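Local coordinates for protein rhomboid protease GlpG (Haemophilus influenzae, PDB 2NR9) that probably cuts transmembrane segments within the lipid bilayer, as a rhomboid-type serine protease whose catalytic dyad pairs a serine with a histidine, at residues G124-N133 with G176-R187; I75-F84 with L136-F144. The protein carries 2 engineered substitutions. All blocks are in the same frame, centred on the assembly; numbering follows the deposited sequence. Where two conformers were deposited one is given.

Contact 1 of 2, residues G124-N133 with G176-R187; sequences GYVFIRDKLN and GLIWGFIDSKLR. With PQE (3,6,12,15,18,21,24-heptaoxahexatriacontan-1-ol), chain E; PA6 ((R)-2-(formyloxy)-3-(phosphonooxy)propyl pentanoate), chain D.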
loop_
_atom_site.group_PDB
_atom_site.type_symbol
_atom_site.label_atom_id
_atom_site.label_comp_id
_atom_site.label_asym_id
_atom_site.label_seq_id
_atom_site.Cartn_x
_atom_site.Cartn_y
_atom_site.Cartn_z
ATOM N N GLY A 124 -0.984 8.459 -0.984
ATOM C CA GLY A 124 -1.405 9.284 -2.107
ATOM C C GLY A 124 -2.898 9.579 -2.060
ATOM O O GLY A 124 -3.326 10.701 -2.322
ATOM N N TYR A 125 -3.689 8.558 -1.741
ATOM C CA TYR A 125 -5.140 8.700 -1.661
ATOM C C TYR A 125 -5.546 9.692 -0.575
ATOM O O TYR A 125 -6.316 10.616 -0.821
ATOM C CB TYR A 125 -5.792 7.350 -1.385
ATOM C CG TYR A 125 -7.289 7.367 -1.526
ATOM C CD1 TYR A 125 -7.885 7.120 -2.749
ATOM C CD2 TYR A 125 -8.108 7.652 -0.442
ATOM C CE1 TYR A 125 -9.250 7.142 -2.892
ATOM C CE2 TYR A 125 -9.483 7.675 -0.576
ATOM C CZ TYR A 125 -10.046 7.417 -1.804
ATOM O OH TYR A 125 -11.410 7.441 -1.951
ATOM N N VAL A 126 -5.021 9.489 0.626
ATOM C CA VAL A 126 -5.323 10.362 1.750
ATOM C C VAL A 126 -4.867 11.794 1.484
ATOM O O VAL A 126 -5.588 12.748 1.783
ATOM C CB VAL A 126 -4.670 9.850 3.044
ATOM C CG1 VAL A 126 -4.852 10.862 4.176
ATOM C CG2 VAL A 126 -5.245 8.492 3.426
ATOM N N PHE A 127 -3.682 11.930 0.888
ATOM C CA PHE A 127 -3.094 13.243 0.575
ATOM C C PHE A 127 -3.983 14.142 -0.281
ATOM O O PHE A 127 -4.250 15.284 0.086
ATOM C CB PHE A 127 -1.720 13.084 -0.097
ATOM C CG PHE A 127 -1.145 14.385 -0.624
ATOM C CD1 PHE A 127 -0.379 15.205 0.191
ATOM C CD2 PHE A 127 -1.386 14.787 -1.930
ATOM C CE1 PHE A 127 0.142 16.401 -0.290
ATOM C CE2 PHE A 127 -0.874 15.983 -2.413
ATOM C CZ PHE A 127 -0.108 16.789 -1.593
ATOM N N ILE A 128 -4.380 13.653 -1.455
ATOM C CA ILE A 128 -5.213 14.453 -2.361
ATOM C C ILE A 128 -6.640 14.615 -1.855
ATOM O O ILE A 128 -7.306 15.604 -2.162
ATOM C CB ILE A 128 -5.217 13.900 -3.803
ATOM C CG1 ILE A 128 -5.513 12.401 -3.806
ATOM C CG2 ILE A 128 -3.894 14.176 -4.483
ATOM C CD1 ILE A 128 -6.924 12.058 -3.443
ATOM N N ARG A 129 -7.136 13.610 -1.143
ATOM C CA ARG A 129 -8.455 13.700 -0.537
ATOM C C ARG A 129 -8.464 14.819 0.489
ATOM O O ARG A 129 -9.345 15.672 0.483
ATOM C CB ARG A 129 -8.837 12.377 0.120
ATOM C CG ARG A 129 -9.580 11.420 -0.788
ATOM C CD ARG A 129 -11.000 11.907 -1.016
ATOM N NE ARG A 129 -11.892 10.813 -1.370
ATOM C CZ ARG A 129 -13.213 10.914 -1.430
ATOM N NH1 ARG A 129 -13.808 12.069 -1.157
ATOM N NH2 ARG A 129 -13.941 9.856 -1.754
ATOM N N ASP A 130 -7.467 14.814 1.365
ATOM C CA ASP A 130 -7.329 15.853 2.376
ATOM C C ASP A 130 -7.197 17.218 1.698
ATOM O O ASP A 130 -7.887 18.172 2.053
ATOM C CB ASP A 130 -6.095 15.583 3.235
ATOM C CG ASP A 130 -5.919 16.606 4.334
ATOM O OD1 ASP A 130 -4.814 17.179 4.435
ATOM O OD2 ASP A 130 -6.901 16.883 5.056
ATOM N N LYS A 131 -6.296 17.292 0.722
ATOM C CA LYS A 131 -6.057 18.512 -0.048
ATOM C C LYS A 131 -7.324 19.067 -0.708
ATOM O O LYS A 131 -7.544 20.278 -0.721
ATOM C CB LYS A 131 -4.971 18.256 -1.104
ATOM C CG LYS A 131 -5.008 19.185 -2.312
ATOM C CD LYS A 131 -4.749 20.636 -1.939
ATOM C CE LYS A 131 -4.837 21.533 -3.173
ATOM N NZ LYS A 131 -4.708 22.979 -2.828
ATOM N N LEU A 132 -8.165 18.178 -1.225
ATOM C CA LEU A 132 -9.375 18.600 -1.930
ATOM C C LEU A 132 -10.555 18.875 -0.998
ATOM O O LEU A 132 -10.676 19.961 -0.441
ATOM C CB LEU A 132 -9.766 17.572 -2.997
ATOM C CG LEU A 132 -8.748 17.329 -4.118
ATOM C CD1 LEU A 132 -9.256 16.277 -5.092
ATOM C CD2 LEU A 132 -8.431 18.631 -4.845
ATOM N N ASN A 133 -11.428 17.886 -0.849
ATOM C CA ASN A 133 -12.611 18.013 -0.009
ATOM C C ASN A 133 -12.257 18.151 1.471
ATOM O O ASN A 133 -13.016 17.721 2.339
ATOM C CB ASN A 133 -13.527 16.802 -0.210
ATOM C CG ASN A 133 -13.852 16.547 -1.675
ATOM O OD1 ASN A 133 -14.325 15.470 -2.038
ATOM N ND2 ASN A 133 -13.581 17.533 -2.523
ATOM N N GLY A 176 -2.839 6.199 -6.083
ATOM C CA GLY A 176 -3.579 6.843 -5.002
ATOM C C GLY A 176 -4.064 8.230 -5.370
ATOM O O GLY A 176 -5.222 8.575 -5.134
ATOM N N LEU A 177 -3.175 9.025 -5.954
ATOM C CA LEU A 177 -3.520 10.384 -6.363
ATOM C C LEU A 177 -4.663 10.412 -7.385
ATOM O O LEU A 177 -5.598 11.202 -7.255
ATOM C CB LEU A 177 -2.291 11.118 -6.914
ATOM C CG LEU A 177 -1.146 11.430 -5.942
ATOM C CD1 LEU A 177 0.043 12.020 -6.689
ATOM C CD2 LEU A 177 -1.605 12.370 -4.844
ATOM N N ILE A 178 -4.580 9.560 -8.402
ATOM C CA ILE A 178 -5.627 9.501 -9.430
ATOM C C ILE A 178 -6.951 8.994 -8.860
ATOM O O ILE A 178 -8.008 9.561 -9.135
ATOM C CB ILE A 178 -5.213 8.618 -10.635
ATOM C CG1 ILE A 178 -4.026 9.243 -11.374
ATOM C CG2 ILE A 178 -6.384 8.436 -11.599
ATOM C CD1 ILE A 178 -3.476 8.373 -12.516
ATOM N N TRP A 179 -6.887 7.942 -8.046
ATOM C CA TRP A 179 -8.095 7.365 -7.477
ATOM C C TRP A 179 -8.804 8.387 -6.589
ATOM O O TRP A 179 -10.014 8.570 -6.685
ATOM C CB TRP A 179 -7.769 6.110 -6.667
ATOM C CG TRP A 179 -8.921 5.160 -6.550
ATOM C CD1 TRP A 179 -10.219 5.479 -6.274
ATOM C CD2 TRP A 179 -8.852 3.724 -6.539
ATOM N NE1 TRP A 179 -10.979 4.336 -6.181
ATOM C CE2 TRP A 179 -10.160 3.245 -6.325
ATOM C CE3 TRP A 179 -7.815 2.798 -6.726
ATOM C CZ2 TRP A 179 -10.466 1.879 -6.306
ATOM C CZ3 TRP A 179 -8.120 1.441 -6.704
ATOM C CH2 TRP A 179 -9.435 0.996 -6.495
ATOM N N GLY A 180 -8.033 9.061 -5.740
ATOM C CA GLY A 180 -8.572 10.067 -4.830
ATOM C C GLY A 180 -9.178 11.264 -5.541
ATOM O O GLY A 180 -10.157 11.839 -5.072
ATOM N N PHE A 181 -8.568 11.666 -6.655
ATOM C CA PHE A 181 -9.080 12.776 -7.451
ATOM C C PHE A 181 -10.438 12.389 -8.030
ATOM O O PHE A 181 -11.389 13.176 -8.012
ATOM C CB PHE A 181 -8.107 13.123 -8.581
ATOM C CG PHE A 181 -8.525 14.315 -9.402
ATOM C CD1 PHE A 181 -8.093 15.589 -9.068
ATOM C CD2 PHE A 181 -9.352 14.160 -10.505
ATOM C CE1 PHE A 181 -8.480 16.695 -9.819
ATOM C CE2 PHE A 181 -9.747 15.261 -11.256
ATOM C CZ PHE A 181 -9.312 16.532 -10.907
ATOM N N ILE A 182 -10.523 11.164 -8.529
ATOM C CA ILE A 182 -11.766 10.654 -9.085
ATOM C C ILE A 182 -12.871 10.593 -8.023
ATOM O O ILE A 182 -13.977 11.076 -8.248
ATOM C CB ILE A 182 -11.561 9.278 -9.735
ATOM C CG1 ILE A 182 -10.671 9.417 -10.974
ATOM C CG2 ILE A 182 -12.903 8.658 -10.108
ATOM C CD1 ILE A 182 -10.253 8.103 -11.585
ATOM N N ASP A 183 -12.555 10.029 -6.858
ATOM C CA ASP A 183 -13.523 9.952 -5.755
ATOM C C ASP A 183 -13.942 11.334 -5.272
ATOM O O ASP A 183 -15.099 11.554 -4.910
ATOM C CB ASP A 183 -12.957 9.143 -4.590
ATOM C CG ASP A 183 -13.013 7.660 -4.835
ATOM O OD1 ASP A 183 -13.736 7.243 -5.770
ATOM O OD2 ASP A 183 -12.375 6.903 -4.070
ATOM N N SER A 184 -12.980 12.242 -5.196
ATOM C CA SER A 184 -13.264 13.606 -4.800
ATOM C C SER A 184 -14.278 14.195 -5.779
ATOM O O SER A 184 -15.271 14.800 -5.371
ATOM C CB SER A 184 -11.982 14.438 -4.790
ATOM O OG SER A 184 -12.253 15.789 -4.459
ATOM N N LYS A 185 -14.049 13.963 -7.071
ATOM C CA LYS A 185 -14.953 14.450 -8.110
ATOM C C LYS A 185 -16.348 13.850 -7.987
ATOM O O LYS A 185 -17.344 14.569 -8.023
ATOM C CB LYS A 185 -14.404 14.164 -9.511
ATOM C CG LYS A 185 -15.428 14.454 -10.603
ATOM C CD LYS A 185 -14.941 14.095 -11.996
ATOM C CE LYS A 185 -16.077 14.270 -13.011
ATOM N NZ LYS A 185 -15.627 14.067 -14.429
ATOM N N LEU A 186 -16.414 12.523 -7.906
ATOM C CA LEU A 186 -17.695 11.819 -7.806
ATOM C C LEU A 186 -18.491 12.290 -6.595
ATOM O O LEU A 186 -19.720 12.304 -6.613
ATOM C CB LEU A 186 -17.476 10.305 -7.749
ATOM C CG LEU A 186 -16.815 9.696 -8.990
ATOM C CD1 LEU A 186 -16.636 8.193 -8.825
ATOM C CD2 LEU A 186 -17.636 10.010 -10.237
ATOM N N ARG A 187 -17.768 12.660 -5.544
ATOM C CA ARG A 187 -18.350 13.184 -4.314
ATOM C C ARG A 187 -19.047 14.523 -4.595
ATOM O O ARG A 187 -20.236 14.687 -4.329
ATOM C CB ARG A 187 -17.232 13.379 -3.281
ATOM C CG ARG A 187 -17.650 14.018 -1.977
ATOM C CD ARG A 187 -18.549 13.114 -1.176
ATOM N NE ARG A 187 -18.802 13.654 0.154
ATOM C CZ ARG A 187 -19.647 13.120 1.026
ATOM N NH1 ARG A 187 -20.336 12.035 0.702
ATOM N NH2 ARG A 187 -19.814 13.678 2.218
HETATM O O47 PQE E . -14.209 4.725 -6.791
HETATM C C68 PQE E . -13.792 4.155 -8.041
HETATM C C52 PQE E . -13.537 5.265 -9.058
HETATM O O70 PQE E . -12.618 4.814 -10.056
HETATM C C55 PQE E . -11.269 5.135 -9.719
HETATM C C58 PQE E . -10.342 4.727 -10.857
HETATM O O71 PQE E . -9.292 3.905 -10.347
HETATM C C61 PQE E . -8.046 4.603 -10.277
HETATM C C62 PQE E . -7.042 3.924 -11.200
HETATM C C63 PQE E . -5.667 4.569 -11.105
HETATM C C66 PQE E . -4.624 3.717 -11.821
HETATM C C67 PQE E . -3.627 4.587 -12.572
HETATM O O72 PQE E . -3.405 4.047 -13.874
HETATM C C65 PQE E . -2.163 3.351 -13.960
HETATM C C64 PQE E . -1.063 4.175 -13.298
HETATM O O73 PQE E . 0.181 3.486 -13.429
HETATM C C60 PQE E . 1.289 4.285 -13.010
HETATM C C59 PQE E . 2.584 3.632 -13.481
HETATM O O74 PQE E . 3.136 4.375 -14.567
HETATM C C57 PQE E . 3.832 5.532 -14.108
HETATM C C56 PQE E . 5.332 5.307 -14.245
HETATM O O75 PQE E . 5.949 5.340 -12.960
HETATM C C54 PQE E . 7.194 4.645 -12.963
HETATM C C53 PQE E . 8.294 5.558 -12.434
HETATM O O76 PQE E . 9.516 4.824 -12.368
HETATM C C51 PQE E . 10.634 5.669 -12.110
HETATM C C50 PQE E . 11.671 4.902 -11.298
HETATM C C49 PQE E . 12.453 5.846 -10.392
HETATM C C48 PQE E . 13.955 5.630 -10.544
HETATM C C47 PQE E . 14.680 6.950 -10.792
HETATM C C46 PQE E . 16.151 6.853 -10.400
HETATM C C45 PQE E . 17.035 6.639 -11.625
HETATM C C44 PQE E . 18.282 5.834 -11.269
HETATM C C43 PQE E . 19.347 5.961 -12.355
HETATM C C42 PQE E . 20.725 5.584 -11.819
HETATM C C41 PQE E . 21.539 6.825 -11.467
HETATM C C40 PQE E . 22.915 6.775 -12.096
HETATM O O32 PA6 D . -11.929 9.110 -18.066
HETATM C C31 PA6 D . -11.688 9.218 -16.873
HETATM C C32 PA6 D . -10.828 10.348 -16.358
HETATM C C33 PA6 D . -11.681 11.599 -16.183
HETATM C C34 PA6 D . -11.795 11.988 -14.713
HETATM C C35 PA6 D . -10.459 11.871 -14.012
HETATM O O31 PA6 D . -12.238 8.243 -15.944
HETATM C C3 PA6 D . -13.123 7.226 -16.409
HETATM C C2 PA6 D . -13.443 6.266 -15.267
HETATM O O21 PA6 D . -12.260 5.564 -14.882
HETATM C C21 PA6 D . -11.030 6.291 -14.600
HETATM O O22 PA6 D . -9.985 5.685 -14.429
HETATM C C1 PA6 D . -13.994 7.042 -14.073
HETATM O O11 PA6 D . -14.751 8.163 -14.528
HETATM P P PA6 D . -15.233 9.303 -13.494
HETATM O O13 PA6 D . -14.176 10.375 -13.609
HETATM O O14 PA6 D . -16.594 9.716 -14.003
HETATM O O12 PA6 D . -15.259 8.591 -12.162
#

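Contact 2 of 2, residues I75-F84 with L136-F144; sequences IFGGMIERTF and LFDLPEGFF. With PQE (3,6,12,15,18,21,24-heptaoxahexatriacontan-1-ol), chain F.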
loop_
_atom_site.group_PDB
_atom_site.type_symbol
_atom_site.label_atom_id
_atom_site.label_comp_id
_atom_site.label_asym_id
_atom_site.label_seq_id
_atom_site.Cartn_x
_atom_site.Cartn_y
_atom_site.Cartn_z
ATOM N N ILE A 75 -1.973 3.098 10.329
ATOM C CA ILE A 75 -2.473 4.441 10.560
ATOM C C ILE A 75 -3.318 4.986 9.408
ATOM O O ILE A 75 -4.471 5.352 9.607
ATOM C CB ILE A 75 -1.326 5.433 10.845
ATOM C CG1 ILE A 75 -0.667 5.116 12.190
ATOM C CG2 ILE A 75 -1.851 6.864 10.838
ATOM C CD1 ILE A 75 0.409 6.126 12.603
ATOM N N PHE A 76 -2.747 5.028 8.204
ATOM C CA PHE A 76 -3.441 5.626 7.054
ATOM C C PHE A 76 -4.412 4.695 6.326
ATOM O O PHE A 76 -5.413 5.151 5.770
ATOM C CB PHE A 76 -2.452 6.305 6.102
ATOM C CG PHE A 76 -1.684 7.441 6.744
ATOM C CD1 PHE A 76 -0.473 7.205 7.381
ATOM C CD2 PHE A 76 -2.217 8.723 6.786
ATOM C CE1 PHE A 76 0.215 8.239 8.013
ATOM C CE2 PHE A 76 -1.528 9.766 7.410
ATOM C CZ PHE A 76 -0.317 9.520 8.028
ATOM N N GLY A 77 -4.099 3.403 6.300
ATOM C CA GLY A 77 -5.021 2.421 5.760
ATOM C C GLY A 77 -6.258 2.438 6.642
ATOM O O GLY A 77 -7.394 2.343 6.158
ATOM N N GLY A 78 -6.032 2.612 7.945
ATOM C CA GLY A 78 -7.116 2.700 8.925
ATOM C C GLY A 78 -7.974 3.936 8.715
ATOM O O GLY A 78 -9.201 3.855 8.746
ATOM N N MET A 79 -7.332 5.091 8.528
ATOM C CA MET A 79 -8.073 6.321 8.232
ATOM C C MET A 79 -9.017 6.099 7.064
ATOM O O MET A 79 -10.179 6.492 7.118
ATOM C CB MET A 79 -7.131 7.473 7.884
ATOM C CG MET A 79 -6.367 8.046 9.046
ATOM S SD MET A 79 -5.507 9.550 8.555
ATOM C CE MET A 79 -4.528 9.870 10.030
ATOM N N ILE A 80 -8.491 5.526 5.983
ATOM C CA ILE A 80 -9.292 5.256 4.786
ATOM C C ILE A 80 -10.468 4.347 5.104
ATOM O O ILE A 80 -11.607 4.639 4.741
ATOM C CB ILE A 80 -8.443 4.615 3.652
ATOM C CG1 ILE A 80 -7.411 5.616 3.129
ATOM C CG2 ILE A 80 -9.339 4.148 2.508
ATOM C CD1 ILE A 80 -6.585 5.089 1.967
ATOM N N GLU A 81 -10.198 3.247 5.794
ATOM C CA GLU A 81 -11.261 2.317 6.140
ATOM C C GLU A 81 -12.350 2.977 6.985
ATOM O O GLU A 81 -13.538 2.843 6.694
ATOM C CB GLU A 81 -10.709 1.091 6.858
ATOM C CG GLU A 81 -11.783 0.085 7.213
ATOM C CD GLU A 81 -11.221 -1.288 7.450
ATOM O OE1 GLU A 81 -10.024 -1.388 7.776
ATOM O OE2 GLU A 81 -11.975 -2.273 7.306
ATOM N N ARG A 82 -11.942 3.699 8.021
ATOM C CA ARG A 82 -12.895 4.352 8.915
ATOM C C ARG A 82 -13.611 5.528 8.266
ATOM O O ARG A 82 -14.693 5.913 8.695
ATOM C CB ARG A 82 -12.209 4.802 10.207
ATOM C CG ARG A 82 -11.902 3.673 11.172
ATOM C CD ARG A 82 -11.273 4.189 12.470
ATOM N NE ARG A 82 -9.880 4.603 12.295
ATOM C CZ ARG A 82 -9.484 5.857 12.101
ATOM N NH1 ARG A 82 -10.373 6.843 12.077
ATOM N NH2 ARG A 82 -8.193 6.130 11.954
ATOM N N THR A 83 -13.032 6.069 7.204
ATOM C CA THR A 83 -13.612 7.234 6.556
ATOM C C THR A 83 -14.425 6.919 5.289
ATOM O O THR A 83 -15.505 7.487 5.087
ATOM C CB THR A 83 -12.545 8.301 6.270
ATOM O OG1 THR A 83 -11.822 8.585 7.475
ATOM C CG2 THR A 83 -13.186 9.574 5.757
ATOM N N PHE A 84 -13.943 5.985 4.470
ATOM C CA PHE A 84 -14.626 5.655 3.207
ATOM C C PHE A 84 -15.189 4.225 3.123
ATOM O O PHE A 84 -15.830 3.866 2.134
ATOM C CB PHE A 84 -13.703 5.906 2.014
ATOM C CG PHE A 84 -13.034 7.242 2.039
ATOM C CD1 PHE A 84 -11.735 7.368 2.493
ATOM C CD2 PHE A 84 -13.706 8.379 1.621
ATOM C CE1 PHE A 84 -11.117 8.595 2.527
ATOM C CE2 PHE A 84 -13.094 9.614 1.663
ATOM C CZ PHE A 84 -11.793 9.720 2.104
ATOM N N LEU A 136 -13.098 15.453 5.849
ATOM C CA LEU A 136 -13.045 14.080 6.324
ATOM C C LEU A 136 -11.727 13.720 7.013
ATOM O O LEU A 136 -11.560 12.605 7.505
ATOM C CB LEU A 136 -13.369 13.116 5.180
ATOM C CG LEU A 136 -12.991 13.606 3.778
ATOM C CD1 LEU A 136 -11.503 13.886 3.662
ATOM C CD2 LEU A 136 -13.443 12.621 2.713
ATOM N N PHE A 137 -10.804 14.676 7.061
ATOM C CA PHE A 137 -9.530 14.486 7.751
ATOM C C PHE A 137 -9.140 15.754 8.504
ATOM O O PHE A 137 -9.582 16.850 8.161
ATOM C CB PHE A 137 -8.419 14.089 6.774
ATOM C CG PHE A 137 -8.700 12.824 6.014
ATOM C CD1 PHE A 137 -8.905 12.856 4.645
ATOM C CD2 PHE A 137 -8.784 11.608 6.670
ATOM C CE1 PHE A 137 -9.160 11.695 3.941
ATOM C CE2 PHE A 137 -9.051 10.446 5.972
ATOM C CZ PHE A 137 -9.240 10.492 4.606
ATOM N N ASP A 138 -8.300 15.601 9.523
ATOM C CA ASP A 138 -7.874 16.734 10.337
ATOM C C ASP A 138 -6.357 16.773 10.520
ATOM O O ASP A 138 -5.864 16.891 11.642
ATOM C CB ASP A 138 -8.563 16.694 11.705
ATOM C CG ASP A 138 -10.075 16.782 11.599
ATOM O OD1 ASP A 138 -10.765 16.274 12.508
ATOM O OD2 ASP A 138 -10.574 17.337 10.598
ATOM N N LEU A 139 -5.624 16.673 9.415
ATOM C CA LEU A 139 -4.162 16.713 9.450
ATOM C C LEU A 139 -3.562 15.417 9.998
ATOM O O LEU A 139 -4.119 14.807 10.912
ATOM C CB LEU A 139 -3.676 17.904 10.283
ATOM C CG LEU A 139 -4.093 19.298 9.809
ATOM C CD1 LEU A 139 -3.622 20.359 10.792
ATOM C CD2 LEU A 139 -3.554 19.577 8.415
ATOM N N PRO A 140 -2.416 14.993 9.434
ATOM C CA PRO A 140 -1.714 13.785 9.878
ATOM C C PRO A 140 -1.301 13.896 11.344
ATOM O O PRO A 140 -1.998 13.394 12.226
ATOM C CB PRO A 140 -0.470 13.754 8.980
ATOM C CG PRO A 140 -0.844 14.564 7.786
ATOM C CD PRO A 140 -1.735 15.643 8.302
ATOM N N GLU A 141 -0.165 14.543 11.589
ATOM C CA GLU A 141 0.331 14.773 12.945
ATOM C C GLU A 141 1.338 15.912 12.933
ATOM O O GLU A 141 1.450 16.673 13.895
ATOM C CB GLU A 141 0.991 13.514 13.514
ATOM C CG GLU A 141 0.047 12.349 13.745
ATOM C CD GLU A 141 0.709 11.206 14.489
ATOM O OE1 GLU A 141 0.100 10.120 14.578
ATOM O OE2 GLU A 141 1.841 11.392 14.984
ATOM N N GLY A 142 2.059 16.029 11.823
ATOM C CA GLY A 142 3.091 17.043 11.669
ATOM C C GLY A 142 4.384 16.403 11.204
ATOM O O GLY A 142 5.248 17.066 10.628
ATOM N N PHE A 143 4.501 15.098 11.439
ATOM C CA PHE A 143 5.686 14.345 11.051
ATOM C C PHE A 143 5.378 13.480 9.831
ATOM O O PHE A 143 6.216 13.321 8.943
ATOM C CB PHE A 143 6.159 13.464 12.208
ATOM C CG PHE A 143 6.113 14.145 13.548
ATOM C CD1 PHE A 143 5.098 13.859 14.449
ATOM C CD2 PHE A 143 7.054 15.103 13.890
ATOM C CE1 PHE A 143 5.044 14.487 15.678
ATOM C CE2 PHE A 143 7.000 15.738 15.116
ATOM C CZ PHE A 143 5.993 15.431 16.010
ATOM N N PHE A 144 4.172 12.915 9.798
ATOM C CA PHE A 144 3.741 12.081 8.678
ATOM C C PHE A 144 3.437 12.928 7.444
ATOM O O PHE A 144 3.148 12.397 6.371
ATOM C CB PHE A 144 2.521 11.235 9.060
ATOM C CG PHE A 144 2.802 10.205 10.122
ATOM C CD1 PHE A 144 2.401 10.412 11.431
ATOM C CD2 PHE A 144 3.474 9.035 9.810
ATOM C CE1 PHE A 144 2.654 9.464 12.406
ATOM C CE2 PHE A 144 3.733 8.087 10.782
ATOM C CZ PHE A 144 3.324 8.302 12.080
HETATM O O47 PQE F . 15.284 -11.219 13.595
HETATM C C68 PQE F . 16.116 -10.316 12.852
HETATM C C52 PQE F . 15.667 -10.285 11.392
HETATM O O70 PQE F . 16.476 -9.361 10.663
HETATM C C55 PQE F . 15.860 -8.076 10.559
HETATM C C58 PQE F . 16.888 -7.049 10.093
HETATM O O71 PQE F . 16.425 -5.733 10.398
HETATM C C61 PQE F . 17.248 -5.093 11.375
HETATM C C62 PQE F . 17.734 -6.122 12.389
HETATM C C63 PQE F . 17.630 -5.592 13.815
HETATM C C66 PQE F . 16.404 -4.702 13.990
HETATM C C67 PQE F . 15.244 -5.476 14.603
HETATM O O72 PQE F . 14.089 -4.636 14.654
HETATM C C65 PQE F . 12.970 -5.311 15.231
HETATM C C64 PQE F . 11.734 -4.418 15.171
HETATM O O73 PQE F . 10.573 -5.173 15.528
HETATM C C60 PQE F . 10.409 -6.329 14.707
HETATM C C59 PQE F . 8.939 -6.485 14.331
HETATM O O74 PQE F . 8.741 -7.729 13.658
HETATM C C57 PQE F . 7.539 -7.737 12.886
HETATM C C56 PQE F . 6.419 -7.046 13.658
HETATM O O75 PQE F . 6.060 -5.821 13.013
HETATM C C54 PQE F . 5.540 -4.871 13.944
HETATM C C53 PQE F . 4.817 -3.756 13.193
HETATM O O76 PQE F . 3.572 -3.477 13.831
HETATM C C51 PQE F . 3.325 -2.072 13.921
HETATM C C50 PQE F . 1.896 -1.820 14.400
HETATM C C49 PQE F . 1.480 -0.373 14.146
HETATM C C48 PQE F . 1.006 0.307 15.425
HETATM C C47 PQE F . 0.677 1.774 15.173
HETATM C C46 PQE F . 1.598 2.690 15.974
HETATM C C45 PQE F . 1.613 4.101 15.395
HETATM C C44 PQE F . 2.726 4.943 16.015
HETATM C C43 PQE F . 2.641 6.399 15.560
HETATM C C42 PQE F . 2.639 7.354 16.751
HETATM C C41 PQE F . 3.456 8.609 16.459
HETATM C C40 PQE F . 4.353 8.964 17.630
#

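Contact 1 of 2, residues G124-N133 with G176-R187
Y125, I128 and R129 are three bumps on helix 116-131 that point into successive hollows of helix 166-191. G124 and G176, whose backbones meet, leave no side chain between the helices: the CA atoms of Y125 and G176 are 4.1 Å apart, and the short helical segments cross at -38° with 7.2 Å between their axes. A CA-H...O contact from Y125 CA to G176 O, 3.5 Å, accompanies this close approach. Y125 fills the hollow lined by G176, W179, G180 and D183. With CG anti to the backbone N (chi1 -170°), its ring reaches across to the other helix, turns an edge toward the W179 face in an offset edge-to-face pair, and carries OH to D183 OD2 in a very short hydrogen bond of 2.4 Å. K88 adds a salt bridge to the same carboxylate oxygen, while D183 OD1 accepts a bond from the bound PQE. I128 points into the hollow of G176, L177, G180 and F181, though its modelled methyls sit too close for the details to be trusted. R129, its chain bent at chi2, fills the next hollow, among G180, D183, S184 and R187, and lays one guanidinium face over the D183-S184 backbone; NH2 lies 4.1 Å from D183 OD2, beyond salt-bridge range. This glycine-mediated, knobs-into-holes crossing belongs to the rhomboid helical bundle, joining the helix that bears the nucleophile S116 to the one that bears the active-site H169.

Contact 2 of 2, residues I75-F84 with L136-F144
F76 and F144, which meet ring to ring, have the same first torsion, CG anti to the carbonyl carbon (chi1 -61° and -66°), and so do F84 and F137 at the other end of the contact. For F76 this carries a ring that starts out across the helix surface over to the loop, where its edge is directed at the F144 face in an offset edge-to-face pair, the centroids 5.6 Å apart. Its CZ also comes to 3.5 Å from F144 CB, with P140 CB a little farther along the same edge. I75 reaches F144 from another direction: its CD1 methyl sits 3.7 Å from F144 CZ, and the alkyl chain of a bound PQE lies beside both.

F84 and F137 meet rim to rim, neither ring over the other's face, with F84 CE1 3.4 Å from F137 CZ. L136 completes this end by pushing its CD2 methyl to 3.2 Å from F84 CE2, while its CB rests on T83 CG2. Between the two aromatic pairs, M79 is extended, and its SD stands obliquely 5.2 Å from the centroid of the F137 ring, a Met-aromatic contact. The T83 hydroxyl stays with its own helix, giving a 2.7 Å hydrogen bond from OG1 to M79 O.

With no hydrogen bond between the segments, the hold of loop 136-144 on helix 63-84 depends on apolar and aromatic contact, which is consistent with a surface that partly faces lipid, where the PQE chain lies.

The two contacts alternate along the chain: 75-84 comes first, then 124-133, 136-144 and 176-187. Helix 116-131 thus supplies contact 1 and the loop after it contact 2, the helix meeting 166-191 and the loop lying on helix 63-84. Their centres are 13 Å apart and they touch directly. F84 bridges them, its CE2 3.4 Å from R129 CZ and its ring paired edge-to-face with Y125; I80 packs on V126, and F137 on D130. Three transmembrane helices and one loop are thus tied together near the predicted cytoplasmic side of the rhomboid domain, with a larger share of buried residues in contact 1.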